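Local atomic coordinates of succinate-semialdehyde dehydrogenase (Synechococcus sp., PDB entry 4ITA), a protein that catalyses the oxidation of succinic semialdehyde to succinate, probably with NADP+ as the electron acceptor. Residues T205-E210 against L228-G233; N260-I265 against E361-V366; A56-E61 against V92-A97; I8-G13 against I303-T308. All coordinates share one frame; numbering follows the deposited sequence.

Interaction 1: T205-E210 against L228-G233. With NDP (NADPH dihydro-nicotinamide-adenine-dinucleotide phosphate), chain C; EDO (1,2-ethanediol), chain M.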
# COMPACT_ATOMS: atom_id res chain seq x y z
N THR A 205 -6.28 -3.69 7.63
CA THR A 205 -5.08 -3.29 8.34
C THR A 205 -4.86 -4.26 9.50
O THR A 205 -5.82 -4.71 10.16
CB THR A 205 -5.19 -1.82 8.81
OG1 THR A 205 -3.93 -1.38 9.33
CG2 THR A 205 -6.28 -1.63 9.86
N LEU A 206 -3.60 -4.62 9.74
CA LEU A 206 -3.29 -5.51 10.85
C LEU A 206 -2.07 -5.02 11.60
O LEU A 206 -1.05 -4.66 10.99
CB LEU A 206 -3.06 -6.95 10.36
CG LEU A 206 -2.78 -8.01 11.42
CD1 LEU A 206 -3.36 -9.36 11.03
CD2 LEU A 206 -1.27 -8.18 11.69
N THR A 207 -2.19 -5.02 12.92
CA THR A 207 -1.06 -4.85 13.82
C THR A 207 -0.92 -6.16 14.59
O THR A 207 -1.89 -6.66 15.16
CB THR A 207 -1.30 -3.66 14.77
OG1 THR A 207 -1.45 -2.47 13.99
CG2 THR A 207 -0.13 -3.50 15.73
N GLY A 208 0.27 -6.74 14.57
CA GLY A 208 0.44 -8.07 15.13
C GLY A 208 1.72 -8.74 14.70
O GLY A 208 2.67 -8.07 14.30
N SER A 209 1.75 -10.06 14.80
CA SER A 209 2.93 -10.84 14.46
C SER A 209 2.97 -11.15 12.97
O SER A 209 1.98 -11.02 12.25
CB SER A 209 2.92 -12.15 15.24
OG SER A 209 1.94 -13.02 14.70
N GLU A 210 4.13 -11.60 12.51
CA GLU A 210 4.30 -11.93 11.10
C GLU A 210 3.34 -12.99 10.56
O GLU A 210 2.80 -12.80 9.47
CB GLU A 210 5.75 -12.29 10.78
CG GLU A 210 5.96 -12.49 9.29
CD GLU A 210 7.40 -12.67 8.91
OE1 GLU A 210 8.28 -12.16 9.64
OE2 GLU A 210 7.66 -13.32 7.87
N LEU A 228 -2.24 -2.53 5.18
CA LEU A 228 -1.20 -1.87 5.93
C LEU A 228 -0.84 -2.87 7.02
O LEU A 228 -1.74 -3.40 7.68
CB LEU A 228 -1.73 -0.56 6.53
CG LEU A 228 -0.70 0.35 7.23
CD1 LEU A 228 -1.15 1.80 7.22
CD2 LEU A 228 -0.45 -0.08 8.65
N LEU A 229 0.45 -3.16 7.18
CA LEU A 229 0.91 -4.10 8.20
C LEU A 229 1.89 -3.43 9.16
O LEU A 229 2.91 -2.89 8.73
CB LEU A 229 1.59 -5.31 7.56
CG LEU A 229 0.75 -6.23 6.68
CD1 LEU A 229 1.58 -7.42 6.25
CD2 LEU A 229 -0.50 -6.70 7.41
N GLU A 230 1.56 -3.48 10.44
CA GLU A 230 2.40 -2.99 11.51
C GLU A 230 2.81 -4.20 12.34
O GLU A 230 2.04 -4.68 13.17
CB GLU A 230 1.63 -1.98 12.37
CG GLU A 230 1.22 -0.68 11.65
CD GLU A 230 2.30 0.40 11.69
OE1 GLU A 230 3.36 0.18 12.31
OE2 GLU A 230 2.06 1.48 11.10
N LEU A 231 4.01 -4.71 12.11
CA LEU A 231 4.42 -5.95 12.74
C LEU A 231 5.50 -5.72 13.80
O LEU A 231 5.73 -4.58 14.21
CB LEU A 231 4.85 -7.00 11.70
CG LEU A 231 3.85 -7.16 10.54
CD1 LEU A 231 4.38 -8.18 9.55
CD2 LEU A 231 2.43 -7.54 11.02
N GLY A 232 6.14 -6.79 14.25
CA GLY A 232 7.07 -6.69 15.35
C GLY A 232 8.43 -6.15 14.99
O GLY A 232 8.73 -5.86 13.83
N GLY A 233 9.28 -6.00 16.00
CA GLY A 233 10.63 -5.53 15.77
C GLY A 233 11.62 -6.12 16.75
O GLY A 233 11.25 -6.76 17.73
PA NDP C . -0.73 -12.20 17.03
O1A NDP C . -0.28 -11.94 15.62
O2A NDP C . -0.75 -13.61 17.56
O5B NDP C . -2.20 -11.61 17.21
C5B NDP C . -2.55 -10.28 16.78
C4B NDP C . -3.96 -10.26 16.20
O4B NDP C . -4.00 -11.05 15.02
C3B NDP C . -5.01 -10.87 17.13
O3B NDP C . -6.26 -10.22 16.91
C2B NDP C . -5.09 -12.30 16.63
O2B NDP C . -6.33 -12.94 16.92
C1B NDP C . -5.00 -12.06 15.15
N9A NDP C . -4.53 -13.20 14.35
C8A NDP C . -3.59 -14.11 14.67
N7A NDP C . -3.42 -14.99 13.64
C5A NDP C . -4.26 -14.61 12.66
C6A NDP C . -4.60 -15.08 11.31
N6A NDP C . -3.98 -16.16 10.79
N1A NDP C . -5.53 -14.39 10.63
C2A NDP C . -6.15 -13.32 11.13
N3A NDP C . -5.90 -12.83 12.35
C4A NDP C . -4.98 -13.44 13.13
O3 NDP C . 0.21 -11.21 17.91
PN NDP C . 0.86 -11.31 19.40
O1N NDP C . 1.38 -12.70 19.69
O2N NDP C . -0.10 -10.64 20.34
O5D NDP C . 2.14 -10.35 19.23
C5D NDP C . 1.97 -8.95 19.00
C4D NDP C . 2.83 -8.52 17.83
O4D NDP C . 2.38 -7.25 17.34
C3D NDP C . 4.29 -8.33 18.20
O3D NDP C . 5.14 -8.86 17.18
C2D NDP C . 4.38 -6.82 18.30
O2D NDP C . 5.73 -6.38 18.15
C1D NDP C . 3.49 -6.38 17.15
N1N NDP C . 3.12 -4.97 17.32
C2N NDP C . 3.21 -4.11 16.28
C3N NDP C . 3.32 -2.74 16.52
C7N NDP C . 3.39 -1.76 15.39
O7N NDP C . 2.69 -0.75 15.44
N7N NDP C . 4.22 -1.99 14.37
C4N NDP C . 3.37 -2.20 17.92
C5N NDP C . 2.77 -3.16 18.84
C6N NDP C . 2.67 -4.51 18.50
P2B NDP C . -6.48 -13.98 18.14
O1X NDP C . -7.92 -14.38 18.03
O2X NDP C . -5.53 -15.12 17.84
O3X NDP C . -6.17 -13.26 19.42
C1 EDO M . 7.17 -10.33 14.81
O1 EDO M . 6.48 -9.81 13.66
C2 EDO M . 7.54 -11.78 14.55
O2 EDO M . 6.37 -12.58 14.34
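T207 and E230 stand side by side on the parallel strands 201-207 and 227-230 of a Rossmann-fold beta-alpha-beta unit, whose helix 210-222 starts just beyond S209. Both side chains leave the sheet on the same face as T205 and L228, with T207 OG1 3.5 Å from E230 CB, and there they meet the nicotinamide of NADPH. The T207 methyl CG2, anti to the backbone N, lies 3.4 Å from C2N. The E230 chain is bent by rotation about CB-CG (chi2 -87°), which brings OE1 3.1 Å from the carboxamide N7N, a hydrogen-bond donor to it and to L231 O. L206 and L229 point to the other face, where L206 CB touches L229 CD2 at 3.9 Å and helix 210-222 packs against both; just past the strand, L231 turns its end back across L206 at about a right angle, CD2 to CD2. A regular ladder joins the strands: L206 N donates to L228 O, E230 N to L206 O, and G208 N to E230 O. At G208 a side chain would be crowded by C5B of the cofactor. The pyrophosphate is held at the helix start, where S209 N and S209 OG donate to O1A at 2.9 and 2.6 Å.

Interaction 2: N260-I265 against E361-V366; sequences NGQSCI and ELFAPV. With NDP (NADPH dihydro-nicotinamide-adenine-dinucleotide phosphate), chain C; EDO (1,2-ethanediol), chain I; EDO (1,2-ethanediol), chain O.
Q262 lies across one face of the F363 ring, its CB 4.0 Å from the ring centroid in a CH-pi contact. F363 chi1 is -148°, some way from fully anti, and the ring so placed separates Q262 from the cofactor, its CE1 reaching C2D of the nicotinamide ribose at 3.4 Å. Q262 runs on extended, with CG beside F363 O, a buried carbonyl lacking a polar partner, and OE1 bonded to A307 N. With an alanine at F363, a gap would probably open between Q262 and the ribose, and the CB of Q262 would lose the ring face it rests on. Farther along, G261 packs against the A364-P365 peptide so closely that a CB would collide with A364 C, and N260 O meets P365 CD at 3.3 Å. E361 is extended, CG anti to the backbone N (chi1 179°), and its carboxylate takes both hydroxyls of the nicotinamide ribose: O3D lies 2.6 Å from OE1 and O2D 2.8 Å from OE2. K268 also forms a salt bridge with OE2. C264 SG is covalently bonded to C4N at 1.9 Å, implying an adduct in which the cofactor ties up the cysteine sulfur, consistent with cofactor-dependent protection from oxidation.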
# COMPACT_ATOMS: atom_id res chain seq x y z
N ASN A 260 5.54 -4.25 30.34
CA ASN A 260 6.09 -5.56 30.70
C ASN A 260 6.94 -6.16 29.57
O ASN A 260 7.01 -7.38 29.40
CB ASN A 260 4.98 -6.52 31.15
CG ASN A 260 4.10 -5.91 32.22
OD1 ASN A 260 4.57 -5.11 33.04
ND2 ASN A 260 2.81 -6.25 32.21
N GLY A 261 7.58 -5.27 28.82
CA GLY A 261 8.43 -5.65 27.71
C GLY A 261 7.70 -5.88 26.40
O GLY A 261 8.34 -6.05 25.37
N GLN A 262 6.37 -5.90 26.45
CA GLN A 262 5.57 -6.31 25.29
C GLN A 262 5.24 -5.14 24.37
O GLN A 262 4.08 -4.73 24.23
CB GLN A 262 4.30 -7.02 25.77
CG GLN A 262 4.62 -8.24 26.63
CD GLN A 262 3.49 -8.64 27.56
OE1 GLN A 262 3.14 -9.82 27.65
NE2 GLN A 262 2.92 -7.66 28.26
N SER A 263 6.27 -4.59 23.76
CA SER A 263 6.09 -3.51 22.80
C SER A 263 6.89 -3.77 21.56
O SER A 263 8.04 -4.22 21.62
CB SER A 263 6.50 -2.17 23.37
OG SER A 263 6.39 -1.18 22.36
N CYS A 264 6.29 -3.48 20.42
CA CYS A 264 6.96 -3.60 19.14
C CYS A 264 8.20 -2.71 19.03
O CYS A 264 9.14 -3.05 18.31
CB CYS A 264 5.97 -3.27 18.02
SG CYS A 264 5.17 -1.65 18.19
N ILE A 265 8.19 -1.58 19.73
CA ILE A 265 9.30 -0.63 19.71
C ILE A 265 10.05 -0.59 21.04
O ILE A 265 10.70 0.40 21.37
CB ILE A 265 8.86 0.82 19.33
CG1 ILE A 265 7.66 1.26 20.17
CG2 ILE A 265 8.55 0.91 17.83
CD1 ILE A 265 7.27 2.73 20.00
N GLU A 361 12.15 -11.90 17.94
CA GLU A 361 11.62 -10.86 18.80
C GLU A 361 11.42 -11.38 20.21
O GLU A 361 10.80 -12.43 20.41
CB GLU A 361 10.28 -10.34 18.27
CG GLU A 361 9.67 -9.26 19.16
CD GLU A 361 8.42 -8.63 18.59
OE1 GLU A 361 7.59 -9.37 18.02
OE2 GLU A 361 8.27 -7.39 18.72
N LEU A 362 11.97 -10.66 21.18
CA LEU A 362 11.79 -11.01 22.59
C LEU A 362 10.71 -10.11 23.18
O LEU A 362 10.95 -8.95 23.51
CB LEU A 362 13.11 -10.88 23.35
CG LEU A 362 14.27 -11.76 22.87
CD1 LEU A 362 15.44 -11.67 23.84
CD2 LEU A 362 13.83 -13.21 22.68
N PHE A 363 9.51 -10.67 23.30
CA PHE A 363 8.32 -9.91 23.64
C PHE A 363 8.06 -10.07 25.14
O PHE A 363 7.07 -10.65 25.56
CB PHE A 363 7.13 -10.42 22.82
CG PHE A 363 6.12 -9.36 22.47
CD1 PHE A 363 6.49 -8.22 21.78
CD2 PHE A 363 4.79 -9.53 22.82
CE1 PHE A 363 5.55 -7.26 21.46
CE2 PHE A 363 3.84 -8.57 22.50
CZ PHE A 363 4.22 -7.44 21.82
N ALA A 364 8.98 -9.52 25.93
CA ALA A 364 9.08 -9.74 27.36
C ALA A 364 10.26 -8.87 27.80
O ALA A 364 11.02 -8.41 26.95
CB ALA A 364 9.36 -11.22 27.64
N PRO A 365 10.44 -8.65 29.12
CA PRO A 365 11.48 -7.70 29.52
C PRO A 365 12.87 -8.31 29.56
O PRO A 365 13.51 -8.37 30.62
CB PRO A 365 11.03 -7.28 30.92
CG PRO A 365 10.34 -8.50 31.46
CD PRO A 365 9.63 -9.11 30.27
N VAL A 366 13.34 -8.75 28.39
CA VAL A 366 14.59 -9.50 28.27
C VAL A 366 15.50 -8.77 27.29
O VAL A 366 15.20 -8.71 26.09
CB VAL A 366 14.33 -10.94 27.78
CG1 VAL A 366 15.64 -11.73 27.64
CG2 VAL A 366 13.37 -11.66 28.71
PA NDP C . -0.73 -12.20 17.03
O1A NDP C . -0.28 -11.94 15.62
O2A NDP C . -0.75 -13.61 17.56
O5B NDP C . -2.20 -11.61 17.21
C5B NDP C . -2.55 -10.28 16.78
C4B NDP C . -3.96 -10.26 16.20
O4B NDP C . -4.00 -11.05 15.02
C3B NDP C . -5.01 -10.87 17.13
O3B NDP C . -6.26 -10.22 16.91
C2B NDP C . -5.09 -12.30 16.63
O2B NDP C . -6.33 -12.94 16.92
C1B NDP C . -5.00 -12.06 15.15
N9A NDP C . -4.53 -13.20 14.35
C8A NDP C . -3.59 -14.11 14.67
N7A NDP C . -3.42 -14.99 13.64
C5A NDP C . -4.26 -14.61 12.66
C6A NDP C . -4.60 -15.08 11.31
N6A NDP C . -3.98 -16.16 10.79
N1A NDP C . -5.53 -14.39 10.63
C2A NDP C . -6.15 -13.32 11.13
N3A NDP C . -5.90 -12.83 12.35
C4A NDP C . -4.98 -13.44 13.13
O3 NDP C . 0.21 -11.21 17.91
PN NDP C . 0.86 -11.31 19.40
O1N NDP C . 1.38 -12.70 19.69
O2N NDP C . -0.10 -10.64 20.34
O5D NDP C . 2.14 -10.35 19.23
C5D NDP C . 1.97 -8.95 19.00
C4D NDP C . 2.83 -8.52 17.83
O4D NDP C . 2.38 -7.25 17.34
C3D NDP C . 4.29 -8.33 18.20
O3D NDP C . 5.14 -8.86 17.18
C2D NDP C . 4.38 -6.82 18.30
O2D NDP C . 5.73 -6.38 18.15
C1D NDP C . 3.49 -6.38 17.15
N1N NDP C . 3.12 -4.97 17.32
C2N NDP C . 3.21 -4.11 16.28
C3N NDP C . 3.32 -2.74 16.52
C7N NDP C . 3.39 -1.76 15.39
O7N NDP C . 2.69 -0.75 15.44
N7N NDP C . 4.22 -1.99 14.37
C4N NDP C . 3.37 -2.20 17.92
C5N NDP C . 2.77 -3.16 18.84
C6N NDP C . 2.67 -4.51 18.50
P2B NDP C . -6.48 -13.98 18.14
O1X NDP C . -7.92 -14.38 18.03
O2X NDP C . -5.53 -15.12 17.84
O3X NDP C . -6.17 -13.26 19.42
C1 EDO I . 7.54 -14.62 21.83
O1 EDO I . 7.98 -13.64 20.87
C2 EDO I . 7.92 -14.16 23.24
O2 EDO I . 9.18 -13.50 23.18
C1 EDO O . 5.29 -11.35 19.57
O1 EDO O . 6.58 -11.65 19.02
C2 EDO O . 4.69 -12.55 20.29
O2 EDO O . 4.01 -13.37 19.33

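Interaction 3: A56-E61 against V92-A97; sequences AAAILE and VCRYYA
A57 and C93 have the nearest CA atoms of segments 56-61 and 92-97, 5.8 Å apart, on the antiparallel helices 46-62 and 79-103; the segment axes lie 9.4 Å apart with a crossing angle of -159°. The small side chains of A57 and C93 are consistent with this approach. The A57 methyl is the bump on the first helix, and it fits the hollow between C93 and the stem of R94, touching C93 CB at 4.0 Å and R94 CG at 3.6 Å. C93 in turn is the bump of the second helix. Its SG settles between two residues one helical turn apart, 4.4 Å from A56 CB and equally 4.4 Å from L60 CD1. On the buried side F140 of helix 137-149 packs against C93 and L60, and helix 162-175 covers A56.

Toward the solvent side R94 spans the groove. Its CG is anti to the carbonyl carbon (chi1 -67°) and the chain extends over A57, whose methyl lies against one face of the guanidinium, toward its rim. E61 comes from the opposite direction and meets the edge side-on: R94 NH2 donates to OE1 at 2.9 Å and R94 NE to OE2 at 2.8 Å, the latter on the syn lone pair, with the carboxylate and guanidinium planes 22° apart. A methionine in place of R94 is likely to leave the E61 carboxylate without its positive mate and free to turn. The chemistry implies an apolar seam of A56, A57, L60 and C93 closed at its exposed margin by a bidentate salt bridge that also fixes the rotation of both charged groups.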
# COMPACT_ATOMS: atom_id res chain seq x y z
N ALA A 56 -15.56 11.40 21.82
CA ALA A 56 -14.84 10.18 22.18
C ALA A 56 -13.61 10.50 23.02
O ALA A 56 -13.36 9.85 24.04
CB ALA A 56 -14.45 9.39 20.93
N ALA A 57 -12.86 11.52 22.60
CA ALA A 57 -11.71 11.99 23.37
C ALA A 57 -12.12 12.39 24.79
O ALA A 57 -11.47 12.01 25.76
CB ALA A 57 -11.03 13.16 22.67
N ALA A 58 -13.21 13.15 24.91
CA ALA A 58 -13.67 13.59 26.23
C ALA A 58 -14.08 12.42 27.13
O ALA A 58 -13.85 12.44 28.34
CB ALA A 58 -14.79 14.61 26.10
N ILE A 59 -14.69 11.40 26.54
CA ILE A 59 -15.05 10.19 27.28
C ILE A 59 -13.79 9.49 27.80
O ILE A 59 -13.71 9.12 28.98
CB ILE A 59 -15.90 9.23 26.42
CG1 ILE A 59 -17.28 9.84 26.17
CG2 ILE A 59 -16.02 7.88 27.11
CD1 ILE A 59 -18.06 9.16 25.05
N LEU A 60 -12.80 9.32 26.94
CA LEU A 60 -11.52 8.73 27.34
C LEU A 60 -10.82 9.54 28.42
O LEU A 60 -10.24 8.98 29.36
CB LEU A 60 -10.61 8.60 26.12
CG LEU A 60 -10.99 7.48 25.14
CD1 LEU A 60 -10.43 7.78 23.76
CD2 LEU A 60 -10.47 6.14 25.64
N GLU A 61 -10.88 10.87 28.30
CA GLU A 61 -10.25 11.77 29.27
C GLU A 61 -10.93 11.75 30.63
O GLU A 61 -10.27 11.90 31.66
CB GLU A 61 -10.19 13.20 28.71
CG GLU A 61 -9.20 13.36 27.56
CD GLU A 61 -9.55 14.50 26.60
OE1 GLU A 61 -10.56 15.20 26.82
OE2 GLU A 61 -8.81 14.68 25.62
N VAL A 92 -4.95 10.98 20.00
CA VAL A 92 -5.01 10.74 18.55
C VAL A 92 -6.40 11.06 18.00
O VAL A 92 -6.54 11.49 16.85
CB VAL A 92 -4.51 9.31 18.16
CG1 VAL A 92 -5.46 8.23 18.69
CG2 VAL A 92 -4.33 9.21 16.65
N CYS A 93 -7.44 10.89 18.82
CA CYS A 93 -8.78 11.34 18.44
C CYS A 93 -8.77 12.84 18.18
O CYS A 93 -9.27 13.32 17.16
CB CYS A 93 -9.81 11.00 19.52
SG CYS A 93 -10.20 9.24 19.63
N ARG A 94 -8.18 13.59 19.11
CA ARG A 94 -8.12 15.04 18.96
C ARG A 94 -7.24 15.46 17.78
O ARG A 94 -7.57 16.41 17.07
CB ARG A 94 -7.64 15.70 20.25
CG ARG A 94 -8.64 15.56 21.37
CD ARG A 94 -8.44 16.57 22.49
NE ARG A 94 -9.44 16.38 23.55
CZ ARG A 94 -10.69 16.82 23.47
NH1 ARG A 94 -11.08 17.49 22.40
NH2 ARG A 94 -11.54 16.59 24.46
N TYR A 95 -6.15 14.74 17.55
CA TYR A 95 -5.27 15.04 16.42
C TYR A 95 -6.02 15.01 15.09
O TYR A 95 -5.94 15.95 14.30
CB TYR A 95 -4.09 14.07 16.39
CG TYR A 95 -3.14 14.34 15.25
CD1 TYR A 95 -2.19 15.35 15.34
CD2 TYR A 95 -3.20 13.59 14.08
CE1 TYR A 95 -1.32 15.60 14.29
CE2 TYR A 95 -2.33 13.83 13.03
CZ TYR A 95 -1.40 14.84 13.13
OH TYR A 95 -0.54 15.08 12.08
N TYR A 96 -6.77 13.94 14.84
CA TYR A 96 -7.52 13.87 13.59
C TYR A 96 -8.76 14.76 13.56
O TYR A 96 -9.14 15.26 12.51
CB TYR A 96 -7.79 12.42 13.18
CG TYR A 96 -6.51 11.77 12.70
CD1 TYR A 96 -5.90 12.20 11.53
CD2 TYR A 96 -5.88 10.77 13.44
CE1 TYR A 96 -4.71 11.64 11.08
CE2 TYR A 96 -4.69 10.20 13.00
CZ TYR A 96 -4.12 10.64 11.83
OH TYR A 96 -2.94 10.09 11.39
N ALA A 97 -9.37 15.00 14.72
CA ALA A 97 -10.41 16.03 14.79
C ALA A 97 -9.85 17.38 14.36
O ALA A 97 -10.50 18.13 13.62
CB ALA A 97 -10.96 16.12 16.20

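Interaction 4: I8-G13 against I303-T308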
# COMPACT_ATOMS: atom_id res chain seq x y z
N ILE A 8 -9.12 -13.69 30.79
CA ILE A 8 -8.36 -14.47 31.74
C ILE A 8 -7.33 -13.55 32.37
O ILE A 8 -6.42 -13.07 31.69
CB ILE A 8 -7.67 -15.67 31.08
CG1 ILE A 8 -8.71 -16.56 30.39
CG2 ILE A 8 -6.89 -16.47 32.12
CD1 ILE A 8 -8.12 -17.70 29.58
N ASN A 9 -7.50 -13.27 33.65
CA ASN A 9 -6.64 -12.32 34.36
C ASN A 9 -5.22 -12.88 34.50
O ASN A 9 -5.01 -13.88 35.18
CB ASN A 9 -7.23 -12.04 35.75
CG ASN A 9 -6.56 -10.88 36.45
OD1 ASN A 9 -5.37 -10.63 36.27
ND2 ASN A 9 -7.32 -10.17 37.27
N PRO A 10 -4.23 -12.24 33.84
CA PRO A 10 -2.87 -12.80 33.85
C PRO A 10 -2.15 -12.66 35.19
O PRO A 10 -1.12 -13.30 35.37
CB PRO A 10 -2.16 -11.97 32.77
CG PRO A 10 -2.86 -10.65 32.79
CD PRO A 10 -4.32 -11.00 33.04
N THR A 11 -2.67 -11.84 36.10
CA THR A 11 -2.09 -11.71 37.43
C THR A 11 -2.43 -12.92 38.30
O THR A 11 -1.63 -13.33 39.15
CB THR A 11 -2.52 -10.39 38.09
OG1 THR A 11 -2.04 -9.30 37.29
CG2 THR A 11 -1.94 -10.25 39.50
N THR A 12 -3.60 -13.51 38.08
CA THR A 12 -4.06 -14.62 38.90
C THR A 12 -4.20 -15.93 38.12
O THR A 12 -4.21 -17.01 38.71
CB THR A 12 -5.42 -14.30 39.53
OG1 THR A 12 -6.38 -14.07 38.49
CG2 THR A 12 -5.33 -13.08 40.42
N GLY A 13 -4.32 -15.83 36.80
CA GLY A 13 -4.59 -17.00 35.98
C GLY A 13 -6.06 -17.38 35.95
O GLY A 13 -6.45 -18.36 35.31
N ILE A 303 6.66 -3.85 36.85
CA ILE A 303 6.51 -5.02 36.00
C ILE A 303 5.34 -5.89 36.49
O ILE A 303 5.41 -6.47 37.57
CB ILE A 303 7.79 -5.91 36.03
CG1 ILE A 303 9.05 -5.08 35.73
CG2 ILE A 303 7.65 -7.09 35.08
CD1 ILE A 303 9.10 -4.51 34.33
N GLY A 304 4.28 -5.96 35.69
CA GLY A 304 3.21 -6.92 35.93
C GLY A 304 3.51 -8.23 35.22
O GLY A 304 4.61 -8.43 34.70
N PRO A 305 2.53 -9.14 35.18
CA PRO A 305 2.72 -10.42 34.49
C PRO A 305 2.71 -10.21 32.98
O PRO A 305 2.16 -9.22 32.50
CB PRO A 305 1.47 -11.21 34.90
CG PRO A 305 0.42 -10.14 35.05
CD PRO A 305 1.14 -8.96 35.65
N LEU A 306 3.31 -11.14 32.24
CA LEU A 306 3.11 -11.19 30.80
C LEU A 306 1.64 -11.50 30.53
O LEU A 306 0.93 -12.02 31.39
CB LEU A 306 4.01 -12.24 30.17
CG LEU A 306 5.50 -12.01 30.41
CD1 LEU A 306 6.31 -13.13 29.79
CD2 LEU A 306 5.94 -10.65 29.84
N ALA A 307 1.17 -11.20 29.32
CA ALA A 307 -0.27 -11.21 29.09
C ALA A 307 -0.90 -12.59 29.05
O ALA A 307 -2.07 -12.75 29.38
CB ALA A 307 -0.62 -10.45 27.84
N THR A 308 -0.14 -13.59 28.60
CA THR A 308 -0.71 -14.93 28.40
C THR A 308 0.28 -16.01 28.80
O THR A 308 1.49 -15.78 28.86
CB THR A 308 -1.11 -15.19 26.93
OG1 THR A 308 0.07 -15.42 26.14
CG2 THR A 308 -1.92 -14.04 26.33
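P305 and P10 carry most of this contact, ring against ring, and no hydrogen bond crosses it. G304, its N held by N260 OD1 in the loop that also contains Q262, leads into P305, which turns its ring toward the other segment. Its CB rests 3.4 Å from P10 O, while its CG approaches P10 CB at 3.9 Å and T11 OG1 at 3.4 Å. T11 reaches it because OG1 is anti to the carbonyl carbon (chi1 -62°), which sets the hydroxyl beside the proline ring. L306 sends its side chain the other way, onto I311 and I315 of helix 309-325, yet its carbonyl faces back: L306 O lies 3.4 Å from P10 CB. A307 repeats the pattern, with A307 O 3.5 Å from the same P10 CB and its methyl directed away from the loop. The P10 ring is therefore packed against two successive carbonyls as well as a second proline. Last comes T308, the N-cap residue of helix 309-325, whose OG1 accepts from I311 N.

The 8-13 loop holds its own shape: N9 OD1 accepts from T11 N at 3.0 Å, and N9 O receives both T12 N and G13 N. Y341 ties both sides together through backbone bonds to P10 and L306. This is an Asx turn at the bend between the antiparallel strands 6-8 and 15-18, docked through its proline on the loop that leads into a capped helix.

From the N terminus, residues 8-13 open the longest loop, which interaction 4 closes only at 303-308. Within that span interaction 3 comes first, joining helices 46-62 and 79-103, and interaction 1 follows, closing the short beta-alpha-beta loop from 205-210 to 228-233. Interaction 2 crosses interaction 4: its first segment, 260-265, precedes 303-308 and its second, 361-366, follows it. The crossing is physical too, since the loops 260-265 and 303-308 are hydrogen-bonded to each other. Interactions 1 and 2 meet where G233 N approaches E361 OE2, and both contribute to the NADPH pocket, one from the Rossmann-type unit, the other from the loops leading to strands 267-273 and 366-372. Interaction 3 stands apart, touching none of the others.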